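Local atomic coordinates of malonyl CoA-acyl carrier protein transacylase (Clostridium perfringens, PDB entry 3PTW), a protein that probably transfers malonyl groups from malonyl-CoA to acyl carrier protein, the step that supplies extender units for bacterial fatty acid synthesis. Residues 226-234 against 251-262; 8-19 against 59-70. One frame throughout, in Å; residues are numbered along the deposited sequence.

Contact 1. Residues 226-234 against 251-262; sequences VMSNVKGEA and KPVLFINDIEKM
Asn-229 and Asp-258 join segment 226-234 to helix 255-262, beside the turn that leads from strand 225-228 into strand 233-234 through a G1 beta bulge, with Gly-232 and Glu-233 both facing Ser-228. The turn is braced by an ST motif, the N of Lys-231 donating to Ser-228 OG at 3.0 Å. Asn-229 CB lies against CG1 of Val-253, the two side chains running alongside and pointing the same way, and CG comes to 3.5 Å from that same methyl. At the tip, OD1 accepts from the N of Ser-91. ND2 serves two acceptors, Gly-89 O and Asp-258 OD2, the latter at 2.8 Å and within the amide plane, nearly along the carboxylate C-O axis. An amide, donor and acceptor at once, suits this buried place beside a GxSxG sequence that resembles a nucleophile elbow.

The backbone adds a straight bond: the N of Leu-254, the N-cap residue, gives its hydrogen to Asn-229 O at 2.9 Å (163°). Gly-232, at positive phi (74°), has no side chain to hold the helix off, and its CA packs 3.8 Å from Leu-254 CB. The first torsion of Met-227 (chi1 -59°) sets CG, anti to the carbonyl carbon, 3.7 Å from Met-262 CG; the bend at chi2 then lays SD and CE against Lys-261 and Met-262, flexible thioethers suiting such an apolar seam. One water donates to both Val-230 O and Pro-252 O, at 2.7 and 2.8 Å.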
loop_
_atom_site.group_PDB
_atom_site.type_symbol
_atom_site.label_atom_id
_atom_site.label_comp_id
_atom_site.label_asym_id
_atom_site.label_seq_id
_atom_site.Cartn_x
_atom_site.Cartn_y
_atom_site.Cartn_z
ATOM N N VAL A 226 0.906 3.272 13.498
ATOM C CA VAL A 226 0.690 3.143 12.069
ATOM C C VAL A 226 1.365 4.346 11.443
ATOM O O VAL A 226 1.194 5.477 11.933
ATOM C CB VAL A 226 -0.816 3.114 11.715
ATOM C CG1 VAL A 226 -1.016 3.106 10.206
ATOM C CG2 VAL A 226 -1.479 1.916 12.349
ATOM N N MET A 227 2.157 4.100 10.401
ATOM C CA MET A 227 2.815 5.182 9.670
ATOM C C MET A 227 1.881 5.761 8.614
ATOM O O MET A 227 1.185 5.021 7.882
ATOM C CB MET A 227 4.136 4.725 9.024
ATOM C CG MET A 227 5.170 4.192 9.997
ATOM S SD MET A 227 5.619 5.429 11.239
ATOM C CE MET A 227 6.694 4.544 12.346
ATOM N N SER A 228 1.854 7.089 8.551
ATOM C CA SER A 228 1.074 7.776 7.536
ATOM C C SER A 228 1.918 8.026 6.298
ATOM O O SER A 228 3.008 8.604 6.398
ATOM C CB SER A 228 0.506 9.090 8.077
ATOM O OG SER A 228 0.216 10.008 7.012
ATOM N N ASN A 229 1.402 7.587 5.143
ATOM C CA ASN A 229 2.002 7.846 3.833
ATOM C C ASN A 229 2.091 9.351 3.545
ATOM O O ASN A 229 3.055 9.822 2.926
ATOM C CB ASN A 229 1.200 7.170 2.682
ATOM C CG ASN A 229 1.343 5.629 2.622
ATOM O OD1 ASN A 229 0.531 4.962 1.967
ATOM N ND2 ASN A 229 2.362 5.070 3.263
ATOM N N VAL A 230 1.076 10.104 3.965
ATOM C CA VAL A 230 1.056 11.563 3.753
ATOM C C VAL A 230 2.135 12.259 4.589
ATOM O O VAL A 230 2.877 13.108 4.078
ATOM C CB VAL A 230 -0.336 12.204 4.078
ATOM C CG1 VAL A 230 -0.243 13.738 4.140
ATOM C CG2 VAL A 230 -1.358 11.799 3.041
ATOM N N LYS A 231 2.198 11.895 5.867
ATOM C CA LYS A 231 3.075 12.552 6.842
ATOM C C LYS A 231 4.542 12.138 6.711
ATOM O O LYS A 231 5.435 12.933 6.995
ATOM C CB LYS A 231 2.598 12.225 8.261
ATOM C CG LYS A 231 1.285 12.926 8.689
ATOM C CD LYS A 231 0.946 12.642 10.173
ATOM C CE LYS A 231 1.989 13.232 11.114
ATOM N NZ LYS A 231 1.702 12.909 12.530
ATOM N N GLY A 232 4.775 10.885 6.300
ATOM C CA GLY A 232 6.104 10.280 6.353
ATOM C C GLY A 232 6.502 9.926 7.780
ATOM O O GLY A 232 7.687 9.887 8.106
ATOM N N GLU A 233 5.506 9.679 8.634
ATOM C CA GLU A 233 5.726 9.417 10.062
ATOM C C GLU A 233 4.423 8.959 10.703
ATOM O O GLU A 233 3.384 8.898 10.033
ATOM C CB GLU A 233 6.285 10.648 10.797
ATOM C CG GLU A 233 5.460 11.909 10.656
ATOM C CD GLU A 233 6.123 13.139 11.261
ATOM O OE1 GLU A 233 7.370 13.199 11.313
ATOM O OE2 GLU A 233 5.386 14.062 11.671
ATOM N N ALA A 234 4.482 8.646 11.993
ATOM C CA ALA A 234 3.359 8.004 12.678
ATOM C C ALA A 234 2.126 8.908 12.770
ATOM O O ALA A 234 2.254 10.128 12.938
ATOM C CB ALA A 234 3.793 7.516 14.081
ATOM N N LYS A 251 -1.853 13.259 -2.628
ATOM C CA LYS A 251 -0.530 13.709 -2.166
ATOM C C LYS A 251 0.522 12.592 -2.304
ATOM O O LYS A 251 0.163 11.427 -2.427
ATOM C CB LYS A 251 -0.593 14.150 -0.692
ATOM C CG LYS A 251 -1.326 15.466 -0.422
ATOM C CD LYS A 251 -0.752 16.548 -1.283
ATOM C CE LYS A 251 -1.473 17.886 -1.162
ATOM N NZ LYS A 251 -0.657 18.825 -1.988
ATOM N N PRO A 252 1.822 12.943 -2.238
ATOM C CA PRO A 252 2.895 11.971 -2.331
ATOM C C PRO A 252 2.820 10.874 -1.261
ATOM O O PRO A 252 2.520 11.158 -0.099
ATOM C CB PRO A 252 4.157 12.832 -2.091
ATOM C CG PRO A 252 3.780 14.165 -2.601
ATOM C CD PRO A 252 2.350 14.322 -2.177
ATOM N N VAL A 253 3.108 9.641 -1.667
ATOM C CA VAL A 253 3.305 8.524 -0.733
ATOM C C VAL A 253 4.759 8.518 -0.260
ATOM O O VAL A 253 5.667 8.098 -0.986
ATOM C CB VAL A 253 2.927 7.174 -1.369
ATOM C CG1 VAL A 253 3.137 6.015 -0.386
ATOM C CG2 VAL A 253 1.480 7.212 -1.831
ATOM N N LEU A 254 4.977 8.999 0.961
ATOM C CA LEU A 254 6.310 9.039 1.532
ATOM C C LEU A 254 6.678 7.684 2.148
ATOM O O LEU A 254 6.979 7.601 3.348
ATOM C CB LEU A 254 6.399 10.176 2.560
ATOM C CG LEU A 254 6.689 11.602 2.077
ATOM C CD1 LEU A 254 6.318 11.857 0.637
ATOM C CD2 LEU A 254 6.066 12.666 2.964
ATOM N N PHE A 255 6.641 6.623 1.333
ATOM C CA PHE A 255 6.979 5.268 1.822
ATOM C C PHE A 255 8.375 5.151 2.411
ATOM O O PHE A 255 8.556 4.491 3.446
ATOM C CB PHE A 255 6.812 4.188 0.752
ATOM C CG PHE A 255 7.014 2.767 1.288
ATOM C CD1 PHE A 255 6.011 2.144 2.041
ATOM C CD2 PHE A 255 8.190 2.066 1.034
ATOM C CE1 PHE A 255 6.180 0.840 2.536
ATOM C CE2 PHE A 255 8.371 0.759 1.522
ATOM C CZ PHE A 255 7.361 0.146 2.267
ATOM N N ILE A 256 9.365 5.757 1.749
ATOM C CA ILE A 256 10.738 5.695 2.259
ATOM C C ILE A 256 10.836 6.299 3.668
ATOM O O ILE A 256 11.475 5.713 4.550
ATOM C CB ILE A 256 11.816 6.285 1.279
ATOM C CG1 ILE A 256 13.228 6.102 1.866
ATOM C CG2 ILE A 256 11.554 7.756 0.971
ATOM C CD1 ILE A 256 14.369 6.566 0.973
ATOM N N ASN A 257 10.184 7.442 3.882
ATOM C CA ASN A 257 10.203 8.093 5.196
ATOM C C ASN A 257 9.533 7.210 6.261
ATOM O O ASN A 257 10.019 7.109 7.405
ATOM C CB ASN A 257 9.535 9.466 5.144
ATOM C CG ASN A 257 10.053 10.343 4.002
ATOM O OD1 ASN A 257 9.813 10.077 2.816
ATOM N ND2 ASN A 257 10.745 11.402 4.363
ATOM N N ASP A 258 8.431 6.569 5.867
ATOM C CA ASP A 258 7.701 5.643 6.737
ATOM C C ASP A 258 8.628 4.545 7.245
ATOM O O ASP A 258 8.706 4.303 8.446
ATOM C CB ASP A 258 6.505 5.006 6.008
ATOM C CG ASP A 258 5.333 5.950 5.865
ATOM O OD1 ASP A 258 5.200 6.887 6.690
ATOM O OD2 ASP A 258 4.516 5.743 4.938
ATOM N N ILE A 259 9.344 3.905 6.321
ATOM C CA ILE A 259 10.276 2.825 6.666
ATOM C C ILE A 259 11.364 3.341 7.608
ATOM O O ILE A 259 11.648 2.724 8.633
ATOM C CB ILE A 259 10.900 2.176 5.404
ATOM C CG1 ILE A 259 9.808 1.565 4.520
ATOM C CG2 ILE A 259 11.997 1.153 5.792
ATOM C CD1 ILE A 259 8.904 0.503 5.232
ATOM N N GLU A 260 11.938 4.486 7.246
ATOM C CA GLU A 260 12.992 5.144 8.016
ATOM C C GLU A 260 12.543 5.357 9.468
ATOM O O GLU A 260 13.278 5.049 10.406
ATOM C CB GLU A 260 13.357 6.484 7.324
ATOM C CG GLU A 260 14.847 6.716 7.058
ATOM C CD GLU A 260 15.170 7.095 5.586
ATOM O OE1 GLU A 260 16.050 6.424 4.998
ATOM O OE2 GLU A 260 14.572 8.041 5.024
ATOM N N LYS A 261 11.327 5.871 9.646
ATOM C CA LYS A 261 10.756 6.090 10.969
ATOM C C LYS A 261 10.513 4.786 11.722
ATOM O O LYS A 261 10.735 4.704 12.938
ATOM C CB LYS A 261 9.471 6.919 10.884
ATOM C CG LYS A 261 9.719 8.400 10.621
ATOM C CD LYS A 261 10.209 9.110 11.877
ATOM C CE LYS A 261 10.829 10.455 11.527
ATOM N NZ LYS A 261 12.290 10.331 11.226
ATOM N N MET A 262 10.075 3.759 10.995
ATOM C CA MET A 262 9.876 2.449 11.597
ATOM C C MET A 262 11.200 1.960 12.188
ATOM O O MET A 262 11.236 1.486 13.319
ATOM C CB MET A 262 9.306 1.446 10.580
ATOM C CG MET A 262 7.833 1.679 10.260
ATOM S SD MET A 262 7.090 0.518 9.098
ATOM C CE MET A 262 6.785 -0.892 10.181
HETATM O O HOH W 1 2.819 13.507 1.375
#

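Contact 2. Residues 8-19 against 59-70; sequences FAGQGAQYVGMG and TEFTQPAIITTN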
loop_
_atom_site.group_PDB
_atom_site.type_symbol
_atom_site.label_atom_id
_atom_site.label_comp_id
_atom_site.label_asym_id
_atom_site.label_seq_id
_atom_site.Cartn_x
_atom_site.Cartn_y
_atom_site.Cartn_z
ATOM N N PHE A 8 1.955 -4.035 4.715
ATOM C CA PHE A 8 0.828 -4.643 4.013
ATOM C C PHE A 8 0.858 -4.315 2.540
ATOM O O PHE A 8 0.988 -3.141 2.162
ATOM C CB PHE A 8 -0.494 -4.237 4.659
ATOM C CG PHE A 8 -0.613 -4.688 6.087
ATOM C CD1 PHE A 8 -0.958 -6.015 6.384
ATOM C CD2 PHE A 8 -0.342 -3.805 7.131
ATOM C CE1 PHE A 8 -1.046 -6.451 7.692
ATOM C CE2 PHE A 8 -0.424 -4.228 8.462
ATOM C CZ PHE A 8 -0.778 -5.560 8.747
ATOM N N ALA A 9 0.738 -5.367 1.728
ATOM C CA ALA A 9 0.753 -5.272 0.259
ATOM C C ALA A 9 -0.325 -4.365 -0.291
ATOM O O ALA A 9 -1.377 -4.182 0.336
ATOM C CB ALA A 9 0.614 -6.642 -0.350
ATOM N N GLY A 10 -0.081 -3.825 -1.483
ATOM C CA GLY A 10 -1.005 -2.878 -2.095
ATOM C C GLY A 10 -1.273 -3.128 -3.566
ATOM O O GLY A 10 -0.995 -4.221 -4.099
ATOM N N GLN A 11 -1.814 -2.105 -4.226
ATOM C CA GLN A 11 -2.238 -2.239 -5.616
ATOM C C GLN A 11 -1.015 -2.553 -6.480
ATOM O O GLN A 11 0.053 -1.983 -6.274
ATOM C CB GLN A 11 -2.987 -0.971 -6.079
ATOM C CG GLN A 11 -3.487 -1.012 -7.525
ATOM C CD GLN A 11 -4.649 -0.057 -7.798
ATOM O OE1 GLN A 11 -5.633 -0.014 -7.052
ATOM N NE2 GLN A 11 -4.550 0.690 -8.891
ATOM N N GLY A 12 -1.178 -3.492 -7.413
ATOM C CA GLY A 12 -0.102 -3.881 -8.324
ATOM C C GLY A 12 0.495 -5.240 -8.029
ATOM O O GLY A 12 1.082 -5.872 -8.917
ATOM N N ALA A 13 0.349 -5.696 -6.786
ATOM C CA ALA A 13 0.814 -7.032 -6.385
ATOM C C ALA A 13 -0.258 -8.132 -6.468
ATOM O O ALA A 13 0.022 -9.300 -6.176
ATOM C CB ALA A 13 1.414 -6.977 -4.979
ATOM N N GLN A 14 -1.480 -7.783 -6.857
ATOM C CA GLN A 14 -2.554 -8.784 -6.940
ATOM C C GLN A 14 -2.303 -9.805 -8.049
ATOM O O GLN A 14 -1.650 -9.504 -9.044
ATOM C CB GLN A 14 -3.931 -8.124 -7.125
ATOM C CG GLN A 14 -4.215 -7.573 -8.538
ATOM C CD GLN A 14 -3.544 -6.227 -8.825
ATOM O OE1 GLN A 14 -2.919 -5.632 -7.951
ATOM N NE2 GLN A 14 -3.683 -5.745 -10.057
ATOM N N TYR A 15 -2.824 -11.011 -7.860
ATOM C CA TYR A 15 -2.785 -12.063 -8.880
ATOM C C TYR A 15 -3.872 -13.090 -8.596
ATOM O O TYR A 15 -4.288 -13.278 -7.438
ATOM C CB TYR A 15 -1.409 -12.753 -8.940
ATOM C CG TYR A 15 -0.927 -13.357 -7.621
ATOM C CD1 TYR A 15 -1.157 -14.708 -7.305
ATOM C CD2 TYR A 15 -0.220 -12.577 -6.703
ATOM C CE1 TYR A 15 -0.710 -15.250 -6.081
ATOM C CE2 TYR A 15 0.225 -13.100 -5.493
ATOM C CZ TYR A 15 -0.008 -14.423 -5.183
ATOM O OH TYR A 15 0.466 -14.908 -3.975
ATOM N N VAL A 16 -4.332 -13.745 -9.661
ATOM C CA VAL A 16 -5.339 -14.788 -9.549
ATOM C C VAL A 16 -4.790 -15.926 -8.696
ATOM O O VAL A 16 -3.694 -16.424 -8.943
ATOM C CB VAL A 16 -5.750 -15.320 -10.945
ATOM C CG1 VAL A 16 -6.878 -16.328 -10.820
ATOM C CG2 VAL A 16 -6.161 -14.166 -11.854
ATOM N N GLY A 17 -5.563 -16.330 -7.692
ATOM C CA GLY A 17 -5.167 -17.398 -6.776
ATOM C C GLY A 17 -4.561 -16.889 -5.472
ATOM O O GLY A 17 -4.324 -17.673 -4.565
ATOM N N MET A 18 -4.309 -15.583 -5.358
ATOM C CA MET A 18 -3.824 -15.043 -4.080
ATOM C C MET A 18 -4.850 -15.370 -2.986
ATOM O O MET A 18 -6.056 -15.459 -3.253
ATOM C CB MET A 18 -3.535 -13.543 -4.172
ATOM C CG MET A 18 -4.773 -12.653 -4.276
ATOM S SD MET A 18 -4.349 -10.922 -4.520
ATOM C CE MET A 18 -6.005 -10.203 -4.540
ATOM N N GLY A 19 -4.365 -15.623 -1.775
ATOM C CA GLY A 19 -5.240 -15.967 -0.655
ATOM C C GLY A 19 -5.686 -17.410 -0.555
ATOM O O GLY A 19 -6.059 -17.877 0.528
ATOM N N THR A 59 -9.334 -1.312 -10.480
ATOM C CA THR A 59 -8.989 -0.766 -9.157
ATOM C C THR A 59 -10.128 -0.816 -8.115
ATOM O O THR A 59 -9.904 -1.202 -6.956
ATOM C CB THR A 59 -8.360 0.654 -9.255
ATOM O OG1 THR A 59 -9.387 1.655 -9.285
ATOM C CG2 THR A 59 -7.509 0.780 -10.505
ATOM N N GLU A 60 -11.344 -0.442 -8.520
ATOM C CA GLU A 60 -12.520 -0.652 -7.665
ATOM C C GLU A 60 -12.567 -2.052 -7.019
ATOM O O GLU A 60 -12.920 -2.201 -5.843
ATOM C CB GLU A 60 -13.809 -0.406 -8.432
ATOM C CG GLU A 60 -15.027 -0.517 -7.530
ATOM C CD GLU A 60 -16.333 -0.387 -8.263
ATOM O OE1 GLU A 60 -16.325 0.046 -9.428
ATOM O OE2 GLU A 60 -17.376 -0.711 -7.657
ATOM N N PHE A 61 -12.191 -3.070 -7.785
ATOM C CA PHE A 61 -12.211 -4.442 -7.302
ATOM C C PHE A 61 -10.877 -4.931 -6.723
ATOM O O PHE A 61 -10.876 -5.710 -5.772
ATOM C CB PHE A 61 -12.736 -5.375 -8.392
ATOM C CG PHE A 61 -14.203 -5.216 -8.642
ATOM C CD1 PHE A 61 -15.121 -6.004 -7.951
ATOM C CD2 PHE A 61 -14.679 -4.250 -9.533
ATOM C CE1 PHE A 61 -16.486 -5.849 -8.154
ATOM C CE2 PHE A 61 -16.062 -4.086 -9.748
ATOM C CZ PHE A 61 -16.956 -4.883 -9.065
ATOM N N THR A 62 -9.766 -4.471 -7.293
ATOM C CA THR A 62 -8.426 -4.751 -6.781
ATOM C C THR A 62 -8.287 -4.425 -5.296
ATOM O O THR A 62 -7.692 -5.205 -4.532
ATOM C CB THR A 62 -7.346 -3.924 -7.547
ATOM O OG1 THR A 62 -7.561 -4.021 -8.954
ATOM C CG2 THR A 62 -5.939 -4.416 -7.220
ATOM N N GLN A 63 -8.835 -3.273 -4.893
ATOM C CA GLN A 63 -8.607 -2.759 -3.549
ATOM C C GLN A 63 -9.246 -3.658 -2.457
ATOM O O GLN A 63 -8.528 -4.119 -1.570
ATOM C CB GLN A 63 -8.953 -1.254 -3.436
ATOM C CG GLN A 63 -8.097 -0.345 -4.362
ATOM C CD GLN A 63 -8.096 1.155 -3.995
ATOM O OE1 GLN A 63 -8.647 1.582 -2.981
ATOM N NE2 GLN A 63 -7.480 1.951 -4.844
ATOM N N PRO A 64 -10.564 -3.961 -2.544
ATOM C CA PRO A 64 -11.115 -4.891 -1.541
ATOM C C PRO A 64 -10.626 -6.323 -1.706
ATOM O O PRO A 64 -10.709 -7.117 -0.760
ATOM C CB PRO A 64 -12.621 -4.835 -1.789
ATOM C CG PRO A 64 -12.756 -4.398 -3.246
ATOM C CD PRO A 64 -11.618 -3.419 -3.422
ATOM N N ALA A 65 -10.151 -6.668 -2.895
ATOM C CA ALA A 65 -9.553 -7.984 -3.098
ATOM C C ALA A 65 -8.270 -8.123 -2.274
ATOM O O ALA A 65 -8.123 -9.075 -1.515
ATOM C CB ALA A 65 -9.299 -8.237 -4.564
ATOM N N ILE A 66 -7.367 -7.162 -2.407
ATOM C CA ILE A 66 -6.099 -7.156 -1.654
ATOM C C ILE A 66 -6.313 -7.018 -0.146
ATOM O O ILE A 66 -5.701 -7.742 0.648
ATOM C CB ILE A 66 -5.139 -6.067 -2.193
ATOM C CG1 ILE A 66 -4.666 -6.466 -3.591
ATOM C CG2 ILE A 66 -3.955 -5.818 -1.233
ATOM C CD1 ILE A 66 -3.795 -5.466 -4.264
ATOM N N ILE A 67 -7.210 -6.117 0.242
ATOM C CA ILE A 67 -7.503 -5.872 1.648
ATOM C C ILE A 67 -7.959 -7.150 2.363
ATOM O O ILE A 67 -7.527 -7.414 3.490
ATOM C CB ILE A 67 -8.538 -4.729 1.814
ATOM C CG1 ILE A 67 -7.909 -3.379 1.427
ATOM C CG2 ILE A 67 -9.106 -4.698 3.237
ATOM C CD1 ILE A 67 -6.664 -2.989 2.214
ATOM N N THR A 68 -8.815 -7.923 1.688
ATOM C CA THR A 68 -9.307 -9.208 2.186
ATOM C C THR A 68 -8.184 -10.223 2.301
ATOM O O THR A 68 -8.094 -10.951 3.285
ATOM C CB THR A 68 -10.402 -9.822 1.237
ATOM O OG1 THR A 68 -11.486 -8.897 1.080
ATOM C CG2 THR A 68 -10.934 -11.137 1.805
ATOM N N THR A 69 -7.359 -10.283 1.266
ATOM C CA THR A 69 -6.226 -11.194 1.210
ATOM C C THR A 69 -5.218 -10.894 2.331
ATOM O O THR A 69 -4.806 -11.809 3.065
ATOM C CB THR A 69 -5.609 -11.170 -0.203
ATOM O OG1 THR A 69 -6.524 -11.814 -1.108
ATOM C CG2 THR A 69 -4.253 -11.884 -0.250
ATOM N N ASN A 70 -4.858 -9.617 2.470
ATOM C CA ASN A 70 -4.001 -9.136 3.568
ATOM C C ASN A 70 -4.524 -9.534 4.959
ATOM O O ASN A 70 -3.751 -9.940 5.828
ATOM C CB ASN A 70 -3.803 -7.608 3.485
ATOM C CG ASN A 70 -2.962 -7.170 2.274
ATOM O OD1 ASN A 70 -2.505 -7.996 1.496
ATOM N ND2 ASN A 70 -2.756 -5.858 2.121
#
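This is a buried loop-on-helix contact, in which Ala-9 to Gly-19, the loop leaving strand 4-8, an inner strand of the mixed, mainly parallel sheet, lies along helix 59-70. Asn-70 holds the loop where it leaves the strand: ND2 donates to Ala-9 O at 2.8 Å, in its amide plane, and also bonds Ser-96 OG. Ile-66 packs against the loop backbone, its CG2 against Ala-9 O and its CD1 3.1 Å from Gly-10 O, a tight fit for a branched side chain.

The sequence from Gly-10 to Gln-14 is the GQGxQ loop of acyl transferases, which in relatives borders the active site. Its first four residues, Gly-10 to Ala-13, form a type II turn, with Gly-12 at positive phi (107°). Gln-14 bends at chi2 (-78°), which swings its amide under the turn; OE1 accepts from Gly-12 N at 2.8 Å, in the carbonyl plane, while CD rests 3.4 Å from the Thr-62 methyl. Gln-11 stretches out beside Thr-59, and its OE1 receives a weak bond from Gln-63 NE2 at 3.5 Å; Gln-63 OE1 is hydrogen-bonded to Arg-116 NH1. At the far end Met-18 crosses Thr-69 at about a right angle, its CE 3.8 Å from Ala-65 CB.

How the contacts relate
Both contacts lie at strands of the same mixed sheet: contact 1 includes residues of 225-228, contact 2 the loop leaving 4-8, with strand 86-89 between them. They sit on opposite sides of the chain's centre, about 21 Å apart between centres, and do not touch. Contact 2 is largely buried, with no exposed residue among those that touch; contact 1 is only partly so, reaching the exposed Lys-251. Contact 1 uses the Asp-258 carboxylate and a bridging water, contact 2 uncharged amides, Asn-70 bonding a backbone carbonyl. Contact 1 bonds the possible nucleophile elbow directly through Asn-229, whereas contact 2 touches it through the Phe-8 side chain.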